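Local atomic coordinates of putative NADH-flavin reductase (Lactobacillus casei ATCC 334, PDB entry 3H2S), a protein that binds NADPH in a Rossmann-type fold and probably acts as an NAD(P)H-dependent oxidoreductase. Residues Glu51-Thr56 with Gly79-Asp84; His88-Leu93 with Ala100-Gly105. All coordinates share one frame; numbering follows the deposited sequence.

Contact 1 (Glu51-Thr56 with Gly79-Asp84); sequences EPLVLT and GYLHLD. With NDP (NADPH dihydro-nicotinamide-adenine-dinucleotide phosphate), chain C.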
ATOM      1  N   GLU A  51     -15.870   9.124   1.907  1.00 16.35           N
ATOM      2  CA  GLU A  51     -15.209   7.926   1.384  1.00 16.89           C
ATOM      3  C   GLU A  51     -13.889   7.675   2.115  1.00 12.82           C
ATOM      4  O   GLU A  51     -13.085   8.587   2.292  1.00 12.43           O
ATOM      5  CB  GLU A  51     -14.953   8.094  -0.116  1.00 18.98           C
ATOM      6  CG  GLU A  51     -16.214   8.213  -0.943  1.00 25.28           C
ATOM      7  CD  GLU A  51     -15.918   8.501  -2.408  1.00 33.57           C
ATOM      8  OE1 GLU A  51     -14.748   8.804  -2.739  1.00 46.79           O
ATOM      9  OE2 GLU A  51     -16.858   8.424  -3.232  1.00 50.58           O
ATOM     10  N   PRO A  52     -13.674   6.443   2.584  1.00 11.49           N
ATOM     11  CA  PRO A  52     -12.452   6.176   3.344  1.00  9.62           C
ATOM     12  C   PRO A  52     -11.192   6.538   2.566  1.00 10.28           C
ATOM     13  O   PRO A  52     -10.251   7.044   3.155  1.00  9.02           O
ATOM     14  CB  PRO A  52     -12.512   4.667   3.592  1.00 11.76           C
ATOM     15  CG  PRO A  52     -13.979   4.368   3.627  1.00 14.71           C
ATOM     16  CD  PRO A  52     -14.628   5.323   2.642  1.00  9.96           C
ATOM     17  N   LEU A  53     -11.205   6.369   1.245  1.00 10.68           N
ATOM     18  CA  LEU A  53      -9.992   6.585   0.451  1.00 12.73           C
ATOM     19  C   LEU A  53      -9.723   8.077   0.261  1.00 14.13           C
ATOM     20  O   LEU A  53      -8.746   8.479  -0.370  1.00 14.03           O
ATOM     21  CB  LEU A  53     -10.104   5.890  -0.913  1.00 14.04           C
ATOM     22  CG  LEU A  53      -9.380   4.565  -1.170  1.00 19.69           C
ATOM     23  CD1 LEU A  53      -8.804   3.902   0.049  1.00 16.01           C
ATOM     24  CD2 LEU A  53     -10.218   3.611  -1.982  1.00 16.23           C
ATOM     25  N   VAL A  54     -10.602   8.902   0.807  1.00 11.98           N
ATOM     26  CA  VAL A  54     -10.481  10.349   0.642  1.00 14.42           C
ATOM     27  C   VAL A  54     -10.276  11.042   1.989  1.00 12.17           C
ATOM     28  O   VAL A  54     -10.031  12.247   2.040  1.00 13.19           O
ATOM     29  CB  VAL A  54     -11.705  10.903  -0.117  1.00 13.58           C
ATOM     30  CG1 VAL A  54     -12.168  12.235   0.430  1.00 24.62           C
ATOM     31  CG2 VAL A  54     -11.395  10.948  -1.613  1.00 19.43           C
ATOM     32  N   LEU A  55     -10.218  10.247   3.057  1.00 10.36           N
ATOM     33  CA  LEU A  55      -9.802  10.750   4.361  1.00  9.98           C
ATOM     34  C   LEU A  55      -8.431  11.427   4.311  1.00 13.17           C
ATOM     35  O   LEU A  55      -7.543  10.994   3.576  1.00 10.75           O
ATOM     36  CB  LEU A  55      -9.784   9.636   5.398  1.00 11.85           C
ATOM     37  CG  LEU A  55     -11.132   9.053   5.830  1.00 15.92           C
ATOM     38  CD1 LEU A  55     -10.897   7.783   6.652  1.00 17.91           C
ATOM     39  CD2 LEU A  55     -11.932  10.082   6.630  1.00 11.72           C
ATOM     40  N   THR A  56      -8.301  12.546   5.024  1.00 14.04           N
ATOM     41  CA  THR A  56      -7.058  13.326   5.021  1.00 14.21           C
ATOM     42  C   THR A  56      -6.383  13.256   6.379  1.00 16.61           C
ATOM     43  O   THR A  56      -6.995  12.848   7.365  1.00 15.38           O
ATOM     44  CB  THR A  56      -7.338  14.813   4.715  1.00 15.57           C
ATOM     45  OG1 THR A  56      -8.160  15.356   5.753  1.00 15.27           O
ATOM     46  CG2 THR A  56      -8.051  14.952   3.376  1.00 17.03           C
ATOM     47  N   GLY A  79     -12.149  -6.968  -3.993  1.00 10.78           N
ATOM     48  CA  GLY A  79     -11.309  -7.417  -2.880  1.00  9.32           C
ATOM     49  C   GLY A  79     -10.085  -6.544  -2.671  1.00  8.11           C
ATOM     50  O   GLY A  79      -9.600  -6.405  -1.547  1.00  6.27           O
ATOM     51  N   TYR A  80      -9.654  -5.855  -3.724  1.00  8.00           N
ATOM     52  CA  TYR A  80      -8.506  -4.955  -3.606  1.00  7.17           C
ATOM     53  C   TYR A  80      -8.727  -3.845  -2.574  1.00  8.67           C
ATOM     54  O   TYR A  80      -7.764  -3.262  -2.064  1.00  7.42           O
ATOM     55  CB  TYR A  80      -8.129  -4.353  -4.970  1.00  7.74           C
ATOM     56  CG  TYR A  80      -9.257  -3.590  -5.623  1.00  8.64           C
ATOM     57  CD1 TYR A  80      -9.546  -2.292  -5.240  1.00  6.43           C
ATOM     58  CD2 TYR A  80      -9.945  -4.123  -6.711  1.00  9.67           C
ATOM     59  CE1 TYR A  80     -10.561  -1.564  -5.871  1.00 11.20           C
ATOM     60  CE2 TYR A  80     -11.005  -3.442  -7.300  1.00 11.22           C
ATOM     61  CZ  TYR A  80     -11.303  -2.167  -6.881  1.00 13.30           C
ATOM     62  OH  TYR A  80     -12.324  -1.479  -7.498  1.00 14.95           O
ATOM     63  N   LEU A  81      -9.987  -3.493  -2.318  1.00  8.81           N
ATOM     64  CA  LEU A  81     -10.263  -2.452  -1.323  1.00  6.96           C
ATOM     65  C   LEU A  81      -9.756  -2.767   0.073  1.00  7.35           C
ATOM     66  O   LEU A  81      -9.395  -1.855   0.825  1.00  7.70           O
ATOM     67  CB  LEU A  81     -11.747  -2.114  -1.285  1.00  8.91           C
ATOM     68  CG  LEU A  81     -12.338  -1.396  -2.499  1.00 11.35           C
ATOM     69  CD1 LEU A  81     -13.846  -1.226  -2.324  1.00  9.68           C
ATOM     70  CD2 LEU A  81     -11.666  -0.043  -2.706  1.00 14.70           C
ATOM     71  N   HIS A  82      -9.742  -4.045   0.450  1.00  8.63           N
ATOM     72  CA  HIS A  82      -9.133  -4.431   1.715  1.00  8.15           C
ATOM     73  C   HIS A  82      -7.722  -3.862   1.818  1.00  8.39           C
ATOM     74  O   HIS A  82      -7.318  -3.332   2.863  1.00 11.24           O
ATOM     75  CB  HIS A  82      -9.079  -5.949   1.846  1.00  8.05           C
ATOM     76  CG  HIS A  82     -10.375  -6.558   2.280  1.00 10.46           C
ATOM     77  ND1 HIS A  82     -11.116  -7.391   1.470  1.00 15.76           N
ATOM     78  CD2 HIS A  82     -11.058  -6.456   3.444  1.00  8.23           C
ATOM     79  CE1 HIS A  82     -12.146  -7.857   2.157  1.00  9.75           C
ATOM     80  NE2 HIS A  82     -12.147  -7.286   3.349  1.00 11.57           N
ATOM     81  N   LEU A  83      -6.961  -4.032   0.746  1.00  5.94           N
ATOM     82  CA  LEU A  83      -5.614  -3.497   0.669  1.00  6.07           C
ATOM     83  C   LEU A  83      -5.568  -1.961   0.584  1.00  7.78           C
ATOM     84  O   LEU A  83      -4.882  -1.312   1.381  1.00  6.97           O
ATOM     85  CB  LEU A  83      -4.864  -4.129  -0.501  1.00  5.86           C
ATOM     86  CG  LEU A  83      -3.396  -3.740  -0.714  1.00  6.97           C
ATOM     87  CD1 LEU A  83      -2.543  -4.013   0.551  1.00  9.60           C
ATOM     88  CD2 LEU A  83      -2.844  -4.487  -1.916  1.00  6.74           C
ATOM     89  N   ASP A  84      -6.316  -1.389  -0.357  1.00  5.32           N
ATOM     90  CA  ASP A  84      -6.307   0.060  -0.585  1.00  5.97           C
ATOM     91  C   ASP A  84      -6.728   0.865   0.646  1.00  6.63           C
ATOM     92  O   ASP A  84      -6.140   1.903   0.937  1.00  6.32           O
ATOM     93  CB  ASP A  84      -7.196   0.425  -1.788  1.00  7.22           C
ATOM     94  CG  ASP A  84      -6.570   0.032  -3.126  1.00 10.55           C
ATOM     95  OD1 ASP A  84      -5.353  -0.279  -3.185  1.00 11.01           O
ATOM     96  OD2 ASP A  84      -7.315   0.003  -4.126  1.00 11.75           O
TER
HETATM   97  PA  NDP C 301     -19.639  -5.585   7.007  1.00 15.04           P
HETATM   98  O1A NDP C 301     -19.931  -6.304   5.658  1.00 12.73           O
HETATM   99  O2A NDP C 301     -20.680  -5.632   8.072  1.00  9.47           O
HETATM  100  O5B NDP C 301     -19.494  -4.041   6.324  1.00 29.10           O
HETATM  101  C5B NDP C 301     -18.244  -3.454   6.766  1.00 25.25           C
HETATM  102  C4B NDP C 301     -18.259  -1.896   6.513  1.00 12.08           C
HETATM  103  O4B NDP C 301     -17.711  -1.655   5.232  1.00 10.89           O
HETATM  104  C3B NDP C 301     -19.706  -1.300   6.456  1.00 14.19           C
HETATM  105  O3B NDP C 301     -19.723  -0.252   7.374  1.00 15.92           O
HETATM  106  C2B NDP C 301     -19.792  -0.769   4.966  1.00 13.50           C
HETATM  107  O2B NDP C 301     -20.577   0.349   4.744  1.00 15.08           O
HETATM  108  C1B NDP C 301     -18.277  -0.481   4.728  1.00 11.85           C
HETATM  109  N9A NDP C 301     -17.976  -0.447   3.288  1.00 13.22           N
HETATM  110  C8A NDP C 301     -18.055  -1.574   2.428  1.00 16.22           C
HETATM  111  N7A NDP C 301     -17.702  -1.295   1.171  1.00 16.77           N
HETATM  112  C5A NDP C 301     -17.344   0.069   1.208  1.00 17.08           C
HETATM  113  C6A NDP C 301     -16.864   0.902   0.182  1.00 14.64           C
HETATM  114  N6A NDP C 301     -16.744   0.388  -1.074  1.00 19.27           N
HETATM  115  N1A NDP C 301     -16.832   2.265   0.407  1.00 15.62           N
HETATM  116  C2A NDP C 301     -16.959   2.674   1.704  1.00 10.46           C
HETATM  117  N3A NDP C 301     -17.223   1.930   2.821  1.00 17.66           N
HETATM  118  C4A NDP C 301     -17.495   0.616   2.513  1.00 16.10           C
HETATM  119  O3  NDP C 301     -18.389  -6.439   7.449  1.00 13.94           O
HETATM  120  PN  NDP C 301     -17.885  -7.324   8.713  1.00 12.69           P
HETATM  121  O1N NDP C 301     -18.136  -6.516   9.999  1.00  9.79           O
HETATM  122  O2N NDP C 301     -18.716  -8.568   8.621  1.00 13.11           O
HETATM  123  O5D NDP C 301     -16.277  -7.599   8.639  1.00 14.73           O
HETATM  124  C5D NDP C 301     -15.326  -6.732   9.265  1.00 12.53           C
HETATM  125  C4D NDP C 301     -13.931  -7.334   9.020  1.00  9.36           C
HETATM  126  O4D NDP C 301     -14.025  -8.691   9.418  1.00 12.34           O
HETATM  127  C3D NDP C 301     -13.377  -7.309   7.565  1.00 11.45           C
HETATM  128  O3D NDP C 301     -12.006  -7.145   7.581  1.00 11.90           O
HETATM  129  C2D NDP C 301     -13.827  -8.728   7.058  1.00 15.02           C
HETATM  130  O2D NDP C 301     -12.968  -9.210   6.056  1.00 14.55           O
HETATM  131  C1D NDP C 301     -13.558  -9.525   8.385  1.00  9.92           C
HETATM  132  N1N NDP C 301     -14.153 -10.859   8.333  1.00 14.14           N
HETATM  133  C2N NDP C 301     -13.219 -11.978   8.314  1.00 13.62           C
HETATM  134  C3N NDP C 301     -13.856 -13.337   8.019  1.00 15.60           C
HETATM  135  C7N NDP C 301     -12.956 -14.450   8.525  1.00 22.49           C
HETATM  136  O7N NDP C 301     -11.746 -14.369   8.370  1.00 27.19           O
HETATM  137  N7N NDP C 301     -13.539 -15.615   9.003  1.00 28.15           N
HETATM  138  C4N NDP C 301     -15.324 -13.548   8.331  1.00 14.22           C
HETATM  139  C5N NDP C 301     -16.202 -12.359   8.034  1.00 14.98           C
HETATM  140  C6N NDP C 301     -15.587 -10.979   8.119  1.00 14.77           C
HETATM  141  P2B NDP C 301     -22.199   0.215   4.652  1.00 18.35           P
HETATM  142  O1X NDP C 301     -22.762  -0.102   6.085  1.00 18.31           O
HETATM  143  O2X NDP C 301     -22.737   1.663   4.354  1.00 16.22           O
HETATM  144  O3X NDP C 301     -22.630  -0.812   3.661  1.00 21.30           O
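Leu53, in a short 3-10 turn at residues 52-54, faces the first turn of helix 80-91, and their closest CA atoms, of Leu53 and Asp84, are 7.6 Å apart. Both segments belong to the NADP-binding Rossmann fold, and Pro52 and Leu81 border the adenine of the cofactor. Leucine methyls make the contact: Leu53 CD1 rests against the main-chain O of Asp84 at 3.4 Å, while Leu53 CD2 meets Leu81 CD2 at 4.0 Å, the two side chains crossing at a slant. Leu81 has CG anti to its carbonyl carbon (chi1 -69°), and its branches part there, CD2 going to Leu53 and CD1 to the adenine amino group, 3.5 Å from NADPH N6A. On the same side of the base, Pro52 CD lies 3.7 Å from NADPH C2A, so the two segments together touch two corners of the adenine. The Asp84 carboxylate serves another interface, with a salt bridge from OD1 to Arg94 of the second subunit. One residue after Leu81, His82 reaches the nicotinamide ribose, where its NE2 gives a weak, bent hydrogen bond to NADPH O2D (3.4 Å, 132° at the hydrogen).

Contact 2 (His88-Leu93 with Ala100-Gly105); sequences HLVSLL and AVFILG. With NDP (NADPH dihydro-nicotinamide-adenine-dinucleotide phosphate), chain C.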
ATOM      1  N   HIS A  88      -4.009   3.356   2.497  1.00  7.35           N
ATOM      2  CA  HIS A  88      -4.371   4.762   2.632  1.00  4.64           C
ATOM      3  C   HIS A  88      -4.302   5.184   4.097  1.00  6.20           C
ATOM      4  O   HIS A  88      -3.768   6.253   4.427  1.00  7.91           O
ATOM      5  CB  HIS A  88      -5.775   5.037   2.073  1.00  5.12           C
ATOM      6  CG  HIS A  88      -6.137   6.490   2.075  1.00  8.33           C
ATOM      7  ND1 HIS A  88      -5.378   7.435   1.419  1.00 11.33           N
ATOM      8  CD2 HIS A  88      -7.044   7.181   2.811  1.00  8.52           C
ATOM      9  CE1 HIS A  88      -5.870   8.638   1.663  1.00 10.45           C
ATOM     10  NE2 HIS A  88      -6.857   8.515   2.532  1.00  9.65           N
ATOM     11  N   LEU A  89      -4.911   4.385   4.970  1.00  6.54           N
ATOM     12  CA  LEU A  89      -4.874   4.692   6.412  1.00  8.90           C
ATOM     13  C   LEU A  89      -3.447   4.820   6.958  1.00  6.90           C
ATOM     14  O   LEU A  89      -3.124   5.767   7.683  1.00  8.13           O
ATOM     15  CB  LEU A  89      -5.652   3.639   7.215  1.00  8.93           C
ATOM     16  CG  LEU A  89      -5.738   3.928   8.723  1.00  7.39           C
ATOM     17  CD1 LEU A  89      -6.162   5.377   9.023  1.00  8.82           C
ATOM     18  CD2 LEU A  89      -6.659   2.935   9.436  1.00 11.66           C
ATOM     19  N   VAL A  90      -2.610   3.829   6.658  1.00  6.73           N
ATOM     20  CA  VAL A  90      -1.198   3.886   7.037  1.00  6.27           C
ATOM     21  C   VAL A  90      -0.518   5.176   6.562  1.00  5.59           C
ATOM     22  O   VAL A  90       0.239   5.808   7.310  1.00  5.68           O
ATOM     23  CB  VAL A  90      -0.416   2.631   6.554  1.00  6.43           C
ATOM     24  CG1 VAL A  90       1.104   2.839   6.706  1.00  7.10           C
ATOM     25  CG2 VAL A  90      -0.860   1.397   7.362  1.00  7.44           C
ATOM     26  N   SER A  91      -0.858   5.628   5.363  1.00  7.12           N
ATOM     27  CA  SER A  91      -0.215   6.817   4.816  1.00  7.69           C
ATOM     28  C   SER A  91      -0.557   8.068   5.615  1.00  9.49           C
ATOM     29  O   SER A  91       0.194   9.045   5.593  1.00  9.11           O
ATOM     30  CB  SER A  91      -0.586   7.006   3.346  1.00  8.06           C
ATOM     31  OG  SER A  91      -1.865   7.611   3.208  1.00 12.20           O
ATOM     32  N   LEU A  92      -1.661   8.017   6.364  1.00  6.43           N
ATOM     33  CA  LEU A  92      -2.098   9.164   7.170  1.00  8.67           C
ATOM     34  C   LEU A  92      -1.496   9.107   8.569  1.00  9.88           C
ATOM     35  O   LEU A  92      -1.688  10.020   9.367  1.00 10.40           O
ATOM     36  CB  LEU A  92      -3.628   9.185   7.292  1.00 10.53           C
ATOM     37  CG  LEU A  92      -4.434   9.128   5.995  1.00 12.62           C
ATOM     38  CD1 LEU A  92      -5.929   9.078   6.298  1.00 10.87           C
ATOM     39  CD2 LEU A  92      -4.095  10.356   5.139  1.00 19.48           C
ATOM     40  N   LEU A  93      -0.867   7.986   8.905  1.00 10.00           N
ATOM     41  CA  LEU A  93      -0.360   7.804  10.257  1.00 11.18           C
ATOM     42  C   LEU A  93       1.153   7.949  10.392  1.00 12.23           C
ATOM     43  O   LEU A  93       1.710   7.671  11.450  1.00 12.24           O
ATOM     44  CB  LEU A  93      -0.820   6.460  10.811  1.00 13.15           C
ATOM     45  CG  LEU A  93      -2.329   6.235  10.712  1.00 19.39           C
ATOM     46  CD1 LEU A  93      -2.663   4.891  11.281  1.00 14.65           C
ATOM     47  CD2 LEU A  93      -3.075   7.350  11.443  1.00 12.92           C
ATOM     48  N   ALA A 100      -3.595   2.159  15.361  1.00  7.49           N
ATOM     49  CA  ALA A 100      -4.491   1.705  14.298  1.00 10.30           C
ATOM     50  C   ALA A 100      -4.690   0.203  14.399  1.00 11.47           C
ATOM     51  O   ALA A 100      -3.742  -0.564  14.206  1.00 11.85           O
ATOM     52  CB  ALA A 100      -3.912   2.066  12.937  1.00  9.59           C
ATOM     53  N   VAL A 101      -5.926  -0.221  14.663  1.00  8.93           N
ATOM     54  CA  VAL A 101      -6.248  -1.639  14.676  1.00  7.61           C
ATOM     55  C   VAL A 101      -6.916  -2.066  13.375  1.00  7.73           C
ATOM     56  O   VAL A 101      -7.942  -1.515  12.978  1.00  9.69           O
ATOM     57  CB  VAL A 101      -7.155  -2.015  15.881  1.00 10.12           C
ATOM     58  CG1 VAL A 101      -7.550  -3.510  15.847  1.00  5.93           C
ATOM     59  CG2 VAL A 101      -6.456  -1.670  17.181  1.00 13.67           C
ATOM     60  N   PHE A 102      -6.355  -3.085  12.743  1.00  8.00           N
ATOM     61  CA  PHE A 102      -6.907  -3.622  11.494  1.00  5.79           C
ATOM     62  C   PHE A 102      -7.472  -5.005  11.759  1.00  7.44           C
ATOM     63  O   PHE A 102      -6.806  -5.839  12.392  1.00  5.10           O
ATOM     64  CB  PHE A 102      -5.812  -3.728  10.422  1.00  6.40           C
ATOM     65  CG  PHE A 102      -5.237  -2.416  10.018  1.00  6.48           C
ATOM     66  CD1 PHE A 102      -5.722  -1.755   8.906  1.00  6.40           C
ATOM     67  CD2 PHE A 102      -4.226  -1.820  10.771  1.00  9.87           C
ATOM     68  CE1 PHE A 102      -5.219  -0.508   8.536  1.00 11.19           C
ATOM     69  CE2 PHE A 102      -3.747  -0.548  10.441  1.00  8.40           C
ATOM     70  CZ  PHE A 102      -4.238   0.104   9.315  1.00  8.18           C
ATOM     71  N   ILE A 103      -8.737  -5.201  11.384  1.00  5.83           N
ATOM     72  CA  ILE A 103      -9.323  -6.524  11.406  1.00  7.08           C
ATOM     73  C   ILE A 103      -8.909  -7.240  10.120  1.00  7.00           C
ATOM     74  O   ILE A 103      -9.193  -6.776   9.011  1.00 10.60           O
ATOM     75  CB  ILE A 103     -10.855  -6.517  11.488  1.00  8.00           C
ATOM     76  CG1 ILE A 103     -11.350  -5.752  12.740  1.00  7.35           C
ATOM     77  CG2 ILE A 103     -11.367  -7.944  11.498  1.00  6.83           C
ATOM     78  CD1 ILE A 103     -12.868  -5.725  12.872  1.00  8.93           C
ATOM     79  N   LEU A 104      -8.281  -8.394  10.280  1.00  7.21           N
ATOM     80  CA  LEU A 104      -7.739  -9.132   9.148  1.00  8.23           C
ATOM     81  C   LEU A 104      -8.605 -10.359   8.875  1.00 12.55           C
ATOM     82  O   LEU A 104      -9.768 -10.413   9.285  1.00 14.06           O
ATOM     83  CB  LEU A 104      -6.280  -9.517   9.432  1.00 12.18           C
ATOM     84  CG  LEU A 104      -5.338  -8.317   9.623  1.00 10.11           C
ATOM     85  CD1 LEU A 104      -3.966  -8.774  10.109  1.00 12.94           C
ATOM     86  CD2 LEU A 104      -5.219  -7.481   8.348  1.00  9.79           C
ATOM     87  N   GLY A 105      -8.088 -11.285   8.080  1.00 13.01           N
ATOM     88  CA  GLY A 105      -8.838 -12.476   7.724  1.00 11.53           C
ATOM     89  C   GLY A 105      -8.282 -13.705   8.410  1.00 11.15           C
ATOM     90  O   GLY A 105      -7.158 -13.696   8.921  1.00 10.18           O
TER
HETATM   91  PA  NDP C 301     -19.639  -5.585   7.007  1.00 15.04           P
HETATM   92  O1A NDP C 301     -19.931  -6.304   5.658  1.00 12.73           O
HETATM   93  O2A NDP C 301     -20.680  -5.632   8.072  1.00  9.47           O
HETATM   94  O5B NDP C 301     -19.494  -4.041   6.324  1.00 29.10           O
HETATM   95  C5B NDP C 301     -18.244  -3.454   6.766  1.00 25.25           C
HETATM   96  C4B NDP C 301     -18.259  -1.896   6.513  1.00 12.08           C
HETATM   97  O4B NDP C 301     -17.711  -1.655   5.232  1.00 10.89           O
HETATM   98  C3B NDP C 301     -19.706  -1.300   6.456  1.00 14.19           C
HETATM   99  O3B NDP C 301     -19.723  -0.252   7.374  1.00 15.92           O
HETATM  100  C2B NDP C 301     -19.792  -0.769   4.966  1.00 13.50           C
HETATM  101  O2B NDP C 301     -20.577   0.349   4.744  1.00 15.08           O
HETATM  102  C1B NDP C 301     -18.277  -0.481   4.728  1.00 11.85           C
HETATM  103  N9A NDP C 301     -17.976  -0.447   3.288  1.00 13.22           N
HETATM  104  C8A NDP C 301     -18.055  -1.574   2.428  1.00 16.22           C
HETATM  105  N7A NDP C 301     -17.702  -1.295   1.171  1.00 16.77           N
HETATM  106  C5A NDP C 301     -17.344   0.069   1.208  1.00 17.08           C
HETATM  107  C6A NDP C 301     -16.864   0.902   0.182  1.00 14.64           C
HETATM  108  N6A NDP C 301     -16.744   0.388  -1.074  1.00 19.27           N
HETATM  109  N1A NDP C 301     -16.832   2.265   0.407  1.00 15.62           N
HETATM  110  C2A NDP C 301     -16.959   2.674   1.704  1.00 10.46           C
HETATM  111  N3A NDP C 301     -17.223   1.930   2.821  1.00 17.66           N
HETATM  112  C4A NDP C 301     -17.495   0.616   2.513  1.00 16.10           C
HETATM  113  O3  NDP C 301     -18.389  -6.439   7.449  1.00 13.94           O
HETATM  114  PN  NDP C 301     -17.885  -7.324   8.713  1.00 12.69           P
HETATM  115  O1N NDP C 301     -18.136  -6.516   9.999  1.00  9.79           O
HETATM  116  O2N NDP C 301     -18.716  -8.568   8.621  1.00 13.11           O
HETATM  117  O5D NDP C 301     -16.277  -7.599   8.639  1.00 14.73           O
HETATM  118  C5D NDP C 301     -15.326  -6.732   9.265  1.00 12.53           C
HETATM  119  C4D NDP C 301     -13.931  -7.334   9.020  1.00  9.36           C
HETATM  120  O4D NDP C 301     -14.025  -8.691   9.418  1.00 12.34           O
HETATM  121  C3D NDP C 301     -13.377  -7.309   7.565  1.00 11.45           C
HETATM  122  O3D NDP C 301     -12.006  -7.145   7.581  1.00 11.90           O
HETATM  123  C2D NDP C 301     -13.827  -8.728   7.058  1.00 15.02           C
HETATM  124  O2D NDP C 301     -12.968  -9.210   6.056  1.00 14.55           O
HETATM  125  C1D NDP C 301     -13.558  -9.525   8.385  1.00  9.92           C
HETATM  126  N1N NDP C 301     -14.153 -10.859   8.333  1.00 14.14           N
HETATM  127  C2N NDP C 301     -13.219 -11.978   8.314  1.00 13.62           C
HETATM  128  C3N NDP C 301     -13.856 -13.337   8.019  1.00 15.60           C
HETATM  129  C7N NDP C 301     -12.956 -14.450   8.525  1.00 22.49           C
HETATM  130  O7N NDP C 301     -11.746 -14.369   8.370  1.00 27.19           O
HETATM  131  N7N NDP C 301     -13.539 -15.615   9.003  1.00 28.15           N
HETATM  132  C4N NDP C 301     -15.324 -13.548   8.331  1.00 14.22           C
HETATM  133  C5N NDP C 301     -16.202 -12.359   8.034  1.00 14.98           C
HETATM  134  C6N NDP C 301     -15.587 -10.979   8.119  1.00 14.77           C
HETATM  135  P2B NDP C 301     -22.199   0.215   4.652  1.00 18.35           P
HETATM  136  O1X NDP C 301     -22.762  -0.102   6.085  1.00 18.31           O
HETATM  137  O2X NDP C 301     -22.737   1.663   4.354  1.00 16.22           O
HETATM  138  O3X NDP C 301     -22.630  -0.812   3.661  1.00 21.30           O
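Phe102 and Ala100, alternate residues of strand 99-103, turn their side chains toward the end of helix 80-91 and meet Leu89 and Val90 on it and Leu93 just after it. In the tight, apolar part, Leu93 CD1 closes on Ala100 CB at 3.5 Å, and Leu89 CD2 lies 3.7 Å from Phe102 CZ, approaching the ring obliquely. Leu89 gets there with CG anti to its backbone N (chi1 -176°), carrying the branch toward the strand. Val90 packs less closely, its CG2 4.1 Å from the same CZ, the two side chains nearly at right angles. Phe144 and Leu145 of helix 132-145 continue this packing, against Val90 and Phe102. The partly exposed side of the helix, by contrast, does not touch the strand: Ser91 OG turns back to bond His88 O at 2.6 Å, and His88 lays one ring face against Leu92 CG. At the strand's end and in the loop past it the cofactor takes over, with Ile103 CG2 3.5 Å from NADPH O4D and Gly105 C 3.5 Å from NADPH O7N. A helix on its following strand, whose end meets the dinucleotide, is the second half of a beta-alpha-beta unit begun by strand 65-68, as in a Rossmann fold.

Helix 80-91 is common to both contacts: its first turn serves contact 1, and its last turn with the residues after it contact 2, with centres 10 Å apart. They come in series along the chain. Between them they take the chain from the loop after strand 46-49, at one edge of the sheet, to strand 99-103 in its interior, with strand 65-68 before the helix completing a beta-alpha-beta unit. His88 NE2 hydrogen-bonds Leu55 O at 2.8 Å, tying them directly. Both touch NADPH, contact 1 at the adenine and the nicotinamide ribose, contact 2 at that ribose and the nicotinamide, so the helix lies between the adenine side and the strand whose end meets the nicotinamide half.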